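PDB 5AH5: leucine--tRNA ligase from Agrobacterium radiobacter, which probably attaches leucine to its cognate tRNA at the expense of ATP, and also carries a domain for editing mischarged tRNA. Local coordinates for residues B[209-214]-B[556-561]; B[221-227]-B[406-412]; B[245-249]-B[387-391]; B[320-324]-B[343-347]. All blocks are in the same frame, centred on the assembly; numbering follows the deposited sequence.

Interaction 1. Residues B[209-214]-B[556-561]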
# COMPACT_ATOMS: atom_id res chain seq x y z
N GLY B 209 8.48 -8.55 3.36
CA GLY B 209 7.14 -8.74 2.78
C GLY B 209 6.72 -7.54 1.93
O GLY B 209 5.61 -7.52 1.45
N TRP B 210 7.56 -6.56 1.69
CA TRP B 210 7.14 -5.52 0.71
C TRP B 210 7.86 -5.72 -0.63
O TRP B 210 9.00 -6.13 -0.63
CB TRP B 210 7.49 -4.13 1.26
CG TRP B 210 6.66 -3.67 2.39
CD1 TRP B 210 6.22 -4.38 3.45
CD2 TRP B 210 6.26 -2.32 2.62
NE1 TRP B 210 5.48 -3.57 4.29
CE2 TRP B 210 5.53 -2.29 3.80
CE3 TRP B 210 6.46 -1.14 1.91
CZ2 TRP B 210 4.93 -1.11 4.28
CZ3 TRP B 210 5.88 0.04 2.40
CH2 TRP B 210 5.12 0.03 3.56
N PRO B 211 7.21 -5.38 -1.75
CA PRO B 211 7.91 -5.39 -3.03
C PRO B 211 9.15 -4.52 -3.00
O PRO B 211 9.16 -3.43 -2.37
CB PRO B 211 6.88 -4.77 -3.98
CG PRO B 211 5.59 -5.14 -3.40
CD PRO B 211 5.77 -5.10 -1.93
N THR B 212 10.18 -4.99 -3.70
CA THR B 212 11.45 -4.31 -3.72
C THR B 212 11.28 -3.00 -4.49
O THR B 212 11.97 -2.04 -4.24
CB THR B 212 12.58 -5.16 -4.38
OG1 THR B 212 12.26 -5.32 -5.75
CG2 THR B 212 12.72 -6.54 -3.76
N SER B 213 10.35 -2.96 -5.42
CA SER B 213 10.03 -1.75 -6.13
C SER B 213 9.53 -0.61 -5.21
O SER B 213 10.01 0.52 -5.31
CB SER B 213 8.96 -2.06 -7.17
OG SER B 213 7.82 -2.69 -6.55
N VAL B 214 8.56 -0.90 -4.34
CA VAL B 214 8.02 0.08 -3.36
C VAL B 214 9.14 0.52 -2.42
O VAL B 214 9.37 1.73 -2.18
CB VAL B 214 6.82 -0.50 -2.62
CG1 VAL B 214 6.39 0.39 -1.47
CG2 VAL B 214 5.66 -0.69 -3.56
N PHE B 556 2.71 -2.66 8.55
CA PHE B 556 2.19 -3.65 7.60
C PHE B 556 3.30 -4.71 7.29
O PHE B 556 4.39 -4.36 6.86
CB PHE B 556 1.71 -2.97 6.31
CG PHE B 556 0.86 -1.71 6.52
CD1 PHE B 556 -0.38 -1.78 7.11
CD2 PHE B 556 1.29 -0.47 6.00
CE1 PHE B 556 -1.15 -0.62 7.29
CE2 PHE B 556 0.50 0.68 6.14
CZ PHE B 556 -0.70 0.60 6.84
N VAL B 557 3.04 -5.96 7.59
CA VAL B 557 4.06 -7.00 7.40
C VAL B 557 4.28 -7.28 5.91
O VAL B 557 5.35 -7.08 5.40
CB VAL B 557 3.72 -8.29 8.18
CG1 VAL B 557 4.73 -9.44 7.85
CG2 VAL B 557 3.78 -8.03 9.65
N GLU B 558 3.22 -7.70 5.25
CA GLU B 558 3.18 -7.99 3.83
C GLU B 558 2.29 -6.93 3.11
O GLU B 558 1.19 -6.70 3.54
CB GLU B 558 2.59 -9.39 3.69
CG GLU B 558 2.87 -10.10 2.40
CD GLU B 558 4.17 -10.88 2.35
OE1 GLU B 558 4.43 -11.61 3.34
OE2 GLU B 558 4.88 -10.78 1.30
N LEU B 559 2.83 -6.26 2.09
CA LEU B 559 2.15 -5.34 1.19
C LEU B 559 2.00 -5.96 -0.19
O LEU B 559 2.96 -6.30 -0.81
CB LEU B 559 2.93 -4.04 1.07
CG LEU B 559 2.53 -3.05 0.01
CD1 LEU B 559 1.23 -2.37 0.46
CD2 LEU B 559 3.55 -1.95 -0.17
N TYR B 560 0.79 -6.01 -0.68
CA TYR B 560 0.48 -6.40 -2.00
C TYR B 560 -0.17 -5.23 -2.77
O TYR B 560 -1.17 -4.63 -2.33
CB TYR B 560 -0.51 -7.53 -1.90
CG TYR B 560 0.11 -8.82 -1.36
CD1 TYR B 560 0.95 -9.63 -2.16
CD2 TYR B 560 -0.11 -9.21 -0.06
CE1 TYR B 560 1.50 -10.81 -1.66
CE2 TYR B 560 0.45 -10.37 0.46
CZ TYR B 560 1.22 -11.19 -0.35
OH TYR B 560 1.73 -12.35 0.20
N ASN B 561 0.37 -4.94 -3.94
CA ASN B 561 -0.10 -3.89 -4.81
C ASN B 561 -0.94 -4.42 -5.97
O ASN B 561 -0.37 -4.85 -6.99
CB ASN B 561 1.09 -3.13 -5.41
CG ASN B 561 1.94 -2.42 -4.39
OD1 ASN B 561 3.13 -2.50 -4.47
ND2 ASN B 561 1.34 -1.65 -3.48
O HOH W 1 7.91 -7.56 6.04

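Interaction 2. Residues B[221-227]-B[406-412]. With nucleotides of chain D.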
# COMPACT_ATOMS: atom_id res chain seq x y z
N TRP B 221 12.97 8.55 -2.40
CA TRP B 221 12.22 9.69 -1.84
C TRP B 221 12.94 10.30 -0.63
O TRP B 221 13.10 11.52 -0.54
CB TRP B 221 10.81 9.31 -1.47
CG TRP B 221 10.00 10.48 -1.13
CD1 TRP B 221 9.69 10.93 0.12
CD2 TRP B 221 9.40 11.39 -2.06
NE1 TRP B 221 8.92 12.07 0.02
CE2 TRP B 221 8.72 12.36 -1.30
CE3 TRP B 221 9.34 11.45 -3.46
CZ2 TRP B 221 8.03 13.41 -1.91
CZ3 TRP B 221 8.66 12.48 -4.06
CH2 TRP B 221 8.00 13.46 -3.29
N ILE B 222 13.37 9.44 0.28
CA ILE B 222 14.05 9.91 1.49
C ILE B 222 15.39 10.56 1.12
O ILE B 222 15.69 11.68 1.55
CB ILE B 222 14.23 8.79 2.49
CG1 ILE B 222 12.84 8.30 2.99
CG2 ILE B 222 15.16 9.21 3.62
CD1 ILE B 222 12.89 6.91 3.58
N GLY B 223 16.16 9.82 0.32
CA GLY B 223 17.30 10.32 -0.44
C GLY B 223 18.40 10.81 0.46
O GLY B 223 18.76 11.99 0.43
N ARG B 224 18.90 9.93 1.30
CA ARG B 224 20.09 10.23 2.13
C ARG B 224 21.41 10.32 1.30
O ARG B 224 21.74 9.43 0.49
CB ARG B 224 20.23 9.21 3.25
CG ARG B 224 21.37 9.52 4.21
CD ARG B 224 21.34 8.63 5.43
NE ARG B 224 21.65 7.25 5.09
CZ ARG B 224 21.32 6.17 5.81
NH1 ARG B 224 20.62 6.25 6.95
NH2 ARG B 224 21.67 4.97 5.36
N THR B 225 22.16 11.41 1.51
CA THR B 225 23.38 11.78 0.75
C THR B 225 24.53 11.97 1.73
O THR B 225 24.33 12.44 2.86
CB THR B 225 23.15 13.09 -0.05
OG1 THR B 225 22.20 12.86 -1.09
CG2 THR B 225 24.43 13.62 -0.70
N GLU B 226 25.72 11.61 1.31
CA GLU B 226 26.92 11.78 2.14
C GLU B 226 27.86 12.82 1.48
O GLU B 226 27.99 12.84 0.26
CB GLU B 226 27.60 10.42 2.33
CG GLU B 226 27.87 10.07 3.80
CD GLU B 226 26.61 9.80 4.60
OE1 GLU B 226 25.71 9.11 4.07
OE2 GLU B 226 26.51 10.27 5.77
N GLY B 227 28.47 13.69 2.28
CA GLY B 227 29.36 14.74 1.75
C GLY B 227 30.12 15.51 2.82
O GLY B 227 30.34 15.00 3.93
N LYS B 406 31.94 16.28 8.53
CA LYS B 406 31.20 15.27 7.75
C LYS B 406 29.71 15.59 7.76
O LYS B 406 29.14 15.85 8.82
CB LYS B 406 31.42 13.86 8.32
CG LYS B 406 32.78 13.28 7.97
CD LYS B 406 33.06 11.99 8.71
CE LYS B 406 34.46 11.48 8.38
NZ LYS B 406 34.85 10.34 9.26
N SER B 407 29.09 15.57 6.59
CA SER B 407 27.72 16.04 6.43
C SER B 407 26.81 14.93 5.89
O SER B 407 27.12 14.32 4.87
CB SER B 407 27.73 17.23 5.48
OG SER B 407 26.46 17.83 5.38
N THR B 408 25.70 14.67 6.59
CA THR B 408 24.63 13.78 6.09
C THR B 408 23.40 14.63 5.71
O THR B 408 22.78 15.24 6.59
CB THR B 408 24.22 12.71 7.14
OG1 THR B 408 25.37 11.99 7.60
CG2 THR B 408 23.25 11.71 6.53
N GLN B 409 23.04 14.64 4.42
CA GLN B 409 21.86 15.39 3.92
C GLN B 409 20.72 14.49 3.41
O GLN B 409 20.96 13.39 2.89
CB GLN B 409 22.27 16.35 2.80
CG GLN B 409 23.39 17.34 3.18
CD GLN B 409 23.10 18.27 4.38
OE1 GLN B 409 21.97 18.43 4.84
NE2 GLN B 409 24.15 18.88 4.89
N TYR B 410 19.48 14.97 3.53
CA TYR B 410 18.30 14.21 3.13
C TYR B 410 17.46 15.01 2.17
O TYR B 410 17.22 16.18 2.41
CB TYR B 410 17.47 13.85 4.36
CG TYR B 410 18.21 13.06 5.41
CD1 TYR B 410 19.03 13.70 6.35
CD2 TYR B 410 18.11 11.68 5.46
CE1 TYR B 410 19.74 12.97 7.28
CE2 TYR B 410 18.78 10.95 6.42
CZ TYR B 410 19.60 11.59 7.31
OH TYR B 410 20.27 10.86 8.23
N ARG B 411 16.98 14.39 1.10
CA ARG B 411 16.01 15.02 0.19
C ARG B 411 14.62 15.27 0.84
O ARG B 411 13.92 16.21 0.47
CB ARG B 411 15.85 14.11 -1.00
CG ARG B 411 14.88 14.55 -2.07
CD ARG B 411 14.56 13.41 -3.02
NE ARG B 411 13.44 13.81 -3.87
CZ ARG B 411 12.17 13.94 -3.47
NH1 ARG B 411 11.78 13.63 -2.24
NH2 ARG B 411 11.27 14.37 -4.35
N LEU B 412 14.21 14.35 1.71
CA LEU B 412 12.97 14.38 2.47
C LEU B 412 12.74 15.76 3.12
O LEU B 412 13.59 16.27 3.88
CB LEU B 412 13.07 13.31 3.56
CG LEU B 412 11.87 13.06 4.44
CD1 LEU B 412 10.73 12.56 3.60
CD2 LEU B 412 12.17 12.09 5.56
P C D 80 9.75 10.47 -8.30
OP1 C D 80 8.91 11.10 -7.23
OP2 C D 80 9.53 10.80 -9.72
O5' C D 80 11.25 10.88 -8.00
C5' C D 80 11.73 11.02 -6.69
C4' C D 80 13.21 11.28 -6.73
O4' C D 80 13.90 10.19 -7.40
C3' C D 80 13.65 12.51 -7.51
O3' C D 80 13.40 13.69 -6.76
C2' C D 80 15.13 12.19 -7.69
O2' C D 80 15.84 12.33 -6.48
C1' C D 80 15.06 10.71 -8.06
N1 C D 80 14.92 10.51 -9.53
C2 C D 80 16.04 10.72 -10.34
O2 C D 80 17.12 11.02 -9.80
N3 C D 80 15.93 10.58 -11.68
C4 C D 80 14.74 10.32 -12.22
N4 C D 80 14.66 10.20 -13.55
C5 C D 80 13.56 10.17 -11.43
C6 C D 80 13.71 10.25 -10.10
P A D 81 12.93 15.05 -7.47
OP1 A D 81 12.70 16.01 -6.38
OP2 A D 81 11.85 14.78 -8.43
O5' A D 81 14.23 15.51 -8.27
C5' A D 81 15.42 15.73 -7.50
C4' A D 81 16.63 15.97 -8.37
O4' A D 81 17.06 14.74 -9.00
C3' A D 81 16.49 16.95 -9.54
O3' A D 81 16.44 18.28 -9.02
C2' A D 81 17.73 16.58 -10.34
O2' A D 81 18.91 17.14 -9.80
C1' A D 81 17.69 15.05 -10.22
N9 A D 81 16.89 14.49 -11.30
C8 A D 81 15.55 14.21 -11.33
N7 A D 81 15.12 13.79 -12.50
C5 A D 81 16.26 13.79 -13.29
C6 A D 81 16.49 13.43 -14.63
N6 A D 81 15.53 12.99 -15.44
N1 A D 81 17.74 13.56 -15.11
C2 A D 81 18.70 14.01 -14.29
N3 A D 81 18.62 14.37 -13.01
C4 A D 81 17.36 14.23 -12.57

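Interaction 3. Residues B[245-249]-B[387-391]. With nucleotides of chain D.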
# COMPACT_ATOMS: atom_id res chain seq x y z
N THR B 245 29.53 19.97 -0.39
CA THR B 245 30.02 19.29 -1.59
C THR B 245 30.35 17.80 -1.31
O THR B 245 30.59 17.38 -0.16
CB THR B 245 31.22 20.07 -2.21
OG1 THR B 245 31.31 19.88 -3.65
CG2 THR B 245 32.55 19.73 -1.50
N THR B 246 30.30 17.03 -2.39
CA THR B 246 30.82 15.67 -2.43
C THR B 246 32.29 15.65 -2.92
O THR B 246 33.07 14.80 -2.50
CB THR B 246 29.95 14.78 -3.35
OG1 THR B 246 29.92 15.33 -4.67
CG2 THR B 246 28.51 14.68 -2.79
N ARG B 247 32.65 16.60 -3.79
CA ARG B 247 34.03 16.78 -4.26
C ARG B 247 34.81 17.74 -3.35
O ARG B 247 35.27 18.78 -3.80
CB ARG B 247 34.06 17.30 -5.72
CG ARG B 247 33.25 16.53 -6.75
CD ARG B 247 33.35 15.00 -6.62
NE ARG B 247 34.72 14.50 -6.45
CZ ARG B 247 35.63 14.35 -7.42
NH1 ARG B 247 35.36 14.69 -8.69
NH2 ARG B 247 36.83 13.88 -7.12
N LEU B 248 34.97 17.40 -2.06
CA LEU B 248 35.75 18.25 -1.15
C LEU B 248 37.17 18.41 -1.68
O LEU B 248 37.75 19.50 -1.60
CB LEU B 248 35.80 17.67 0.27
CG LEU B 248 36.70 18.37 1.31
CD1 LEU B 248 36.38 19.85 1.41
CD2 LEU B 248 36.61 17.74 2.69
N ASP B 249 37.69 17.32 -2.24
CA ASP B 249 38.97 17.29 -2.96
C ASP B 249 39.30 18.57 -3.74
O ASP B 249 40.42 19.06 -3.66
CB ASP B 249 39.08 16.03 -3.85
CG ASP B 249 37.97 15.92 -4.90
OD1 ASP B 249 38.12 16.47 -6.00
OD2 ASP B 249 36.97 15.23 -4.62
N SER B 387 42.05 11.64 -5.68
CA SER B 387 41.19 12.41 -4.73
C SER B 387 40.70 11.80 -3.38
O SER B 387 40.55 12.55 -2.41
CB SER B 387 39.95 12.92 -5.50
OG SER B 387 39.47 11.97 -6.44
N SER B 388 40.45 10.49 -3.31
CA SER B 388 39.65 9.89 -2.21
C SER B 388 40.22 10.06 -0.81
O SER B 388 39.57 10.62 0.06
CB SER B 388 39.41 8.39 -2.45
OG SER B 388 38.76 8.18 -3.69
N ALA B 389 41.44 9.57 -0.60
CA ALA B 389 42.14 9.75 0.67
C ALA B 389 42.59 11.20 0.92
O ALA B 389 43.06 11.51 2.02
CB ALA B 389 43.33 8.80 0.76
N ALA B 390 42.47 12.07 -0.09
CA ALA B 390 42.57 13.53 0.10
C ALA B 390 41.38 14.08 0.91
O ALA B 390 41.56 14.93 1.79
CB ALA B 390 42.69 14.26 -1.24
N ARG B 391 40.18 13.57 0.60
CA ARG B 391 38.95 13.93 1.33
C ARG B 391 39.02 13.50 2.80
O ARG B 391 38.52 14.21 3.67
CB ARG B 391 37.70 13.33 0.68
CG ARG B 391 37.54 13.55 -0.83
CD ARG B 391 36.12 13.23 -1.31
NE ARG B 391 36.07 12.80 -2.72
CZ ARG B 391 35.87 11.55 -3.17
NH1 ARG B 391 35.68 10.51 -2.35
NH2 ARG B 391 35.85 11.34 -4.49
P A D 84 25.01 15.25 -7.14
OP1 A D 84 25.81 14.02 -7.39
OP2 A D 84 24.20 15.39 -5.90
O5' A D 84 26.07 16.44 -7.17
C5' A D 84 26.77 16.84 -5.97
C4' A D 84 27.38 18.21 -6.16
O4' A D 84 26.32 19.17 -6.42
C3' A D 84 28.11 18.82 -4.97
O3' A D 84 29.44 18.32 -4.83
C2' A D 84 28.12 20.29 -5.34
O2' A D 84 29.16 20.56 -6.27
C1' A D 84 26.73 20.45 -5.97
N9 A D 84 25.68 20.99 -5.09
C8 A D 84 25.64 21.02 -3.71
N7 A D 84 24.57 21.60 -3.23
C5 A D 84 23.86 21.97 -4.35
C6 A D 84 22.63 22.64 -4.52
N6 A D 84 21.86 23.04 -3.50
N1 A D 84 22.19 22.86 -5.78
C2 A D 84 22.95 22.44 -6.80
N3 A D 84 24.12 21.80 -6.78
C4 A D 84 24.53 21.60 -5.51

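Interaction 4. Residues B[320-324]-B[343-347]. With nucleotides of chain D.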
# COMPACT_ATOMS: atom_id res chain seq x y z
N TYR B 320 28.09 35.12 -4.68
CA TYR B 320 27.02 35.34 -5.67
C TYR B 320 25.67 34.80 -5.13
O TYR B 320 25.60 34.22 -4.04
CB TYR B 320 27.39 34.65 -6.99
CG TYR B 320 28.39 35.38 -7.88
CD1 TYR B 320 29.76 35.43 -7.57
CD2 TYR B 320 27.97 36.00 -9.08
CE1 TYR B 320 30.66 36.09 -8.39
CE2 TYR B 320 28.87 36.66 -9.91
CZ TYR B 320 30.21 36.70 -9.57
OH TYR B 320 31.10 37.35 -10.39
N VAL B 321 24.61 35.04 -5.91
CA VAL B 321 23.28 34.47 -5.67
C VAL B 321 22.81 33.99 -7.04
O VAL B 321 22.64 34.80 -7.94
CB VAL B 321 22.31 35.50 -5.01
CG1 VAL B 321 20.84 35.17 -5.22
CG2 VAL B 321 22.58 35.60 -3.51
N ALA B 322 22.63 32.67 -7.19
CA ALA B 322 22.31 32.04 -8.47
C ALA B 322 21.07 31.13 -8.39
O ALA B 322 20.80 30.52 -7.34
CB ALA B 322 23.50 31.27 -9.00
N ASN B 323 20.35 31.05 -9.51
CA ASN B 323 19.10 30.26 -9.62
C ASN B 323 19.33 28.73 -9.66
O ASN B 323 18.49 27.96 -9.17
CB ASN B 323 18.27 30.73 -10.83
CG ASN B 323 18.90 30.37 -12.18
OD1 ASN B 323 20.07 30.02 -12.25
ND2 ASN B 323 18.12 30.47 -13.24
N TYR B 324 20.46 28.32 -10.22
CA TYR B 324 20.82 26.91 -10.39
C TYR B 324 21.21 26.25 -9.06
O TYR B 324 21.48 25.05 -9.05
CB TYR B 324 21.94 26.71 -11.45
CG TYR B 324 23.33 26.94 -10.91
CD1 TYR B 324 23.89 28.21 -10.85
CD2 TYR B 324 24.10 25.87 -10.42
CE1 TYR B 324 25.17 28.42 -10.33
CE2 TYR B 324 25.37 26.06 -9.89
CZ TYR B 324 25.90 27.34 -9.85
OH TYR B 324 27.16 27.53 -9.32
N ARG B 343 27.96 22.57 -14.15
CA ARG B 343 26.99 23.55 -13.64
C ARG B 343 27.70 24.89 -13.50
O ARG B 343 27.25 25.92 -14.02
CB ARG B 343 26.44 23.14 -12.27
CG ARG B 343 25.42 22.01 -12.28
CD ARG B 343 24.94 21.67 -10.86
NE ARG B 343 26.02 21.17 -9.99
CZ ARG B 343 26.57 19.95 -10.05
NH1 ARG B 343 26.17 19.04 -10.94
NH2 ARG B 343 27.55 19.64 -9.20
N ASP B 344 28.83 24.86 -12.78
CA ASP B 344 29.57 26.07 -12.41
C ASP B 344 30.33 26.70 -13.59
O ASP B 344 30.68 27.89 -13.53
CB ASP B 344 30.55 25.75 -11.27
CG ASP B 344 29.89 25.04 -10.10
OD1 ASP B 344 28.81 25.47 -9.64
OD2 ASP B 344 30.45 24.03 -9.64
N ALA B 345 30.58 25.91 -14.63
CA ALA B 345 31.24 26.40 -15.85
C ALA B 345 30.37 27.34 -16.66
O ALA B 345 30.86 28.36 -17.15
CB ALA B 345 31.69 25.23 -16.72
N ASP B 346 29.08 27.01 -16.81
CA ASP B 346 28.14 27.91 -17.51
C ASP B 346 27.86 29.17 -16.68
O ASP B 346 27.55 30.23 -17.23
CB ASP B 346 26.82 27.20 -17.87
CG ASP B 346 26.16 27.77 -19.13
OD1 ASP B 346 25.69 28.93 -19.12
OD2 ASP B 346 26.11 27.06 -20.15
N PHE B 347 28.01 29.07 -15.35
CA PHE B 347 27.85 30.23 -14.48
C PHE B 347 29.04 31.20 -14.49
O PHE B 347 28.83 32.42 -14.58
CB PHE B 347 27.56 29.80 -13.05
CG PHE B 347 27.16 30.95 -12.17
CD1 PHE B 347 26.01 31.67 -12.45
CD2 PHE B 347 27.96 31.35 -11.11
CE1 PHE B 347 25.64 32.75 -11.67
CE2 PHE B 347 27.60 32.42 -10.32
CZ PHE B 347 26.44 33.13 -10.60
P C D 82 16.13 19.56 -9.94
OP1 C D 82 15.79 20.69 -9.01
OP2 C D 82 15.16 19.20 -11.00
O5' C D 82 17.55 19.79 -10.64
C5' C D 82 17.68 20.59 -11.83
C4' C D 82 19.11 20.62 -12.33
O4' C D 82 19.22 21.64 -13.35
C3' C D 82 20.19 20.94 -11.30
O3' C D 82 21.46 20.36 -11.61
C2' C D 82 20.28 22.47 -11.39
O2' C D 82 21.51 23.00 -10.95
C1' C D 82 20.08 22.68 -12.90
N1 C D 82 19.51 23.97 -13.37
C2 C D 82 19.70 24.32 -14.71
O2 C D 82 20.37 23.58 -15.44
N3 C D 82 19.16 25.48 -15.17
C4 C D 82 18.46 26.26 -14.35
N4 C D 82 17.95 27.39 -14.84
C5 C D 82 18.23 25.90 -12.98
C6 C D 82 18.76 24.76 -12.54
P A D 84 25.01 15.25 -7.14
OP1 A D 84 25.81 14.02 -7.39
OP2 A D 84 24.20 15.39 -5.90
O5' A D 84 26.07 16.44 -7.17
C5' A D 84 26.77 16.84 -5.97
C4' A D 84 27.38 18.21 -6.16
O4' A D 84 26.32 19.17 -6.42
C3' A D 84 28.11 18.82 -4.97
O3' A D 84 29.44 18.32 -4.83
C2' A D 84 28.12 20.29 -5.34
O2' A D 84 29.16 20.56 -6.27
C1' A D 84 26.73 20.45 -5.97
N9 A D 84 25.68 20.99 -5.09
C8 A D 84 25.64 21.02 -3.71
N7 A D 84 24.57 21.60 -3.23
C5 A D 84 23.86 21.97 -4.35
C6 A D 84 22.63 22.64 -4.52
N6 A D 84 21.86 23.04 -3.50
N1 A D 84 22.19 22.86 -5.78
C2 A D 84 22.95 22.44 -6.80
N3 A D 84 24.12 21.80 -6.78
C4 A D 84 24.53 21.60 -5.51
P C D 83 21.77 18.79 -11.36
OP1 C D 83 23.16 18.52 -11.82
OP2 C D 83 20.66 17.99 -11.96
O5' C D 83 21.76 18.64 -9.77
C5' C D 83 22.91 18.90 -8.94
C4' C D 83 23.13 17.79 -7.92
O4' C D 83 22.30 18.01 -6.75
C3' C D 83 22.89 16.36 -8.40
O3' C D 83 24.05 15.50 -8.43
C2' C D 83 21.57 15.93 -7.72
O2' C D 83 21.56 14.59 -7.27
C1' C D 83 21.43 16.91 -6.54
N1 C D 83 20.06 17.45 -6.30
C2 C D 83 19.28 16.90 -5.26
O2 C D 83 19.73 15.96 -4.59
N3 C D 83 18.04 17.41 -5.03
C4 C D 83 17.59 18.43 -5.76
N4 C D 83 16.37 18.90 -5.50
C5 C D 83 18.36 19.00 -6.82
C6 C D 83 19.58 18.49 -7.04

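Interaction 1. Residues B[209-214]-B[556-561]
At an edge of the parallel nucleotide-binding sheet of the class I catalytic domain, Trp210, just ahead of helix 212-222, lays one face on Leu559 of the outermost strand 556-560. The indole is held at its edge and over one face. Its NE1 gives a nearly straight hydrogen bond to Phe556 O (2.9 Å, 169°); the acceptor lies in the ring plane, while the nitrogen stands above the plane of the carbonyl. Leu559 CB sits 3.9 Å from the centroid of the five-membered ring, a CH-pi contact almost on the ring normal. Because Leu559 CG is anti to the backbone N (chi1 169°), the side chain continues under the benzo ring, where CD2 comes to 3.7 Å from Trp210 CE3. The same methyl meets Val214 CG1 at 3.9 Å, tip to tip. One residue before Trp210, Gly209 O accepts from Leu559 N (3.1 Å), and a water accepts from Gly209 N and donates to Val557 O, tying both backbones at the chain's corner. Pro211 CD packs 3.3 Å from Leu559 O at the N-cap of the helix. Asn561, whose ND2 is bonded to Gly525 O, places OD1 beside Val214 CG2. Helix 533-546 packs on Trp210 through Leu534 and Arg538. The side chain of Phe556 stacks on Tyr523, about 7 Å from the bound leucyl-adenylate analogue. The contact seats the start of helix 212-222 against the edge strand of the Rossmann-type fold of class I synthetases.

Interaction 2. Residues B[221-227]-B[406-412]
The two-stranded connection between the catalytic body and the editing domain is formed here, and Arg411, with NH1 standing over the ring of Trp221, marks its end beside the tRNA. Arg411 CZ is 3.9 Å from the centroid of the six-membered ring, a cation-pi contact with the planes inclined at 48°. The arginine side chain runs extended from CG to NE, and its tip is gripped on several sides: NH1 donates to Trp221 O (3.0 Å), in the carbonyl plane on a lone pair, NE to O3' of C80 of chain D (2.9 Å), and NH2 to OP1 of A81 of chain D (3.0 Å). Leu412 N to Ile222 O and Arg411 N to Gly223 O bind the helix end at Gly223, which has positive phi. Beyond it strands 224-227 and 406-410 run antiparallel, with Thr225 opposite Gln409 as a hydrogen-bonded pair (Thr225 N to Gln409 O 2.7 Å). On the face of Arg224, Glu226, Thr408 and Tyr410, Thr408 OG1 donates to Glu226 OE2 (2.8 Å), while Arg224 CD lies 3.6 Å from Tyr410 CE2. Asp198 of helix 197-202 takes both Arg224 NH1 and Tyr410 OH, and Phe244 of strand 243-245 covers Thr225, Ser407 and Gln409.

Interaction 3. Residues B[245-249]-B[387-391]
The loop leaving strand 243-245 approaches the first turn of helix 388-400 with Asp249 nearest Arg391, their CA atoms 5.4 Å apart, and Ser387 at the N-cap position. The side chains meet through a salt bridge: Arg391 NE donates to Asp249 OD2 (3.2 Å, 165°), in the guanidinium plane and on the anti side of the carboxylate. With CG between its backbone N and carbonyl carbon (chi1 59°), Asp249 sets its carboxylate beside Arg391; the two side chains lie alongside each other, pointing the same way, with their planes well inclined. The same OD2 forms a salt bridge with Arg247 NH2 (2.8 Å), weak as a hydrogen bond, completing a three-residue network; NH2 reaches it because the Arg247 chain folds back at chi2 and chi3. The two guanidinium groups, turned nearly at right angles, thus share one carboxylate oxygen. Asp249 CB also packs 3.6 Å from Ser387 CB. This loop corresponds to the threonine-rich segment of the editing pocket in other leucyl-tRNA synthetases; consistent with this, Thr245 OG1 and O3' of A84 of chain D are hydrogen-bonded at 2.7 Å, Thr246 OG1 and that oxygen at 3.0 Å, and Thr246 N donates to it as well (2.9 Å). One terminal hydroxyl of the tRNA is therefore held by three protein groups. Leu248, on the loop's buried side, presses against Leu394 and Ile395 of helix 388-400 and against Ala228 and Val230 of strand 224-234.

Interaction 4. Residues B[320-324]-B[343-347]
Tyr324 sets CG between its own backbone N and carbonyl carbon (chi1 83°), while Phe347 carries its CG anti to the backbone N (chi1 -170°); together these torsions bring the two rings against each other from the loop after strand 315-322 and from helix 342-348. Tyr324 CE1 stands over one face of the Phe347 ring, 3.7 Å from CG, with the planes oblique. The far end of Phe347 is turned to the strand: its edge points at the face of Tyr320 in an offset edge-to-face pair, planes 82° apart, with CZ 3.6 Å from Tyr320 CD2. Ala322 CB packs off-centre on the same phenyl ring at 3.7 Å from CE1, and Phe256 adds a further ring to the cluster. The hydroxyl of Tyr324 donates to Asp344 OD1 (2.7 Å), which uses its anti lone pair, away from OD2; this bond ties down the hydroxyl end of the ring while OD2 accepts weakly from Val337 N. On the RNA side, O2' of C82 of chain D donates to Tyr324 O (2.8 Å). Arg343 lays one face of its guanidinium on C5' of C83 of chain D. Its NH1 makes a weak bond to OP1 of that nucleotide (3.2 Å), while NH2 bonds weakly to O2' of A84 of chain D and forms a salt bridge with Asp341. An aromatic cluster thus backs a wall that meets the CCA end of the tRNA, consistent with the tRNA 3' end lying in the editing domain, as in other leucyl-tRNA synthetases.

How the interactions relate
From the N terminus, the first halves of the contacts come in order and the second halves return in reverse, so the four loops nest and none cross. Interaction 1 closes the outermost, between the start of helix 212-222 and strand 556-560 of the catalytic sheet. Interaction 2, sharing that helix, closes the next where strands 224-234 and 404-410 lead into and out of the editing domain. Within it interaction 3 joins the loop after strand 243-245 to helix 388-400, touching interaction 2 where Glu226 O meets Thr246 CG2 at 3.6 Å. Interaction 4, innermost, closes a short loop of the same domain; its centre lies about 21 Å from that of interaction 3, and both reach A84 of chain D.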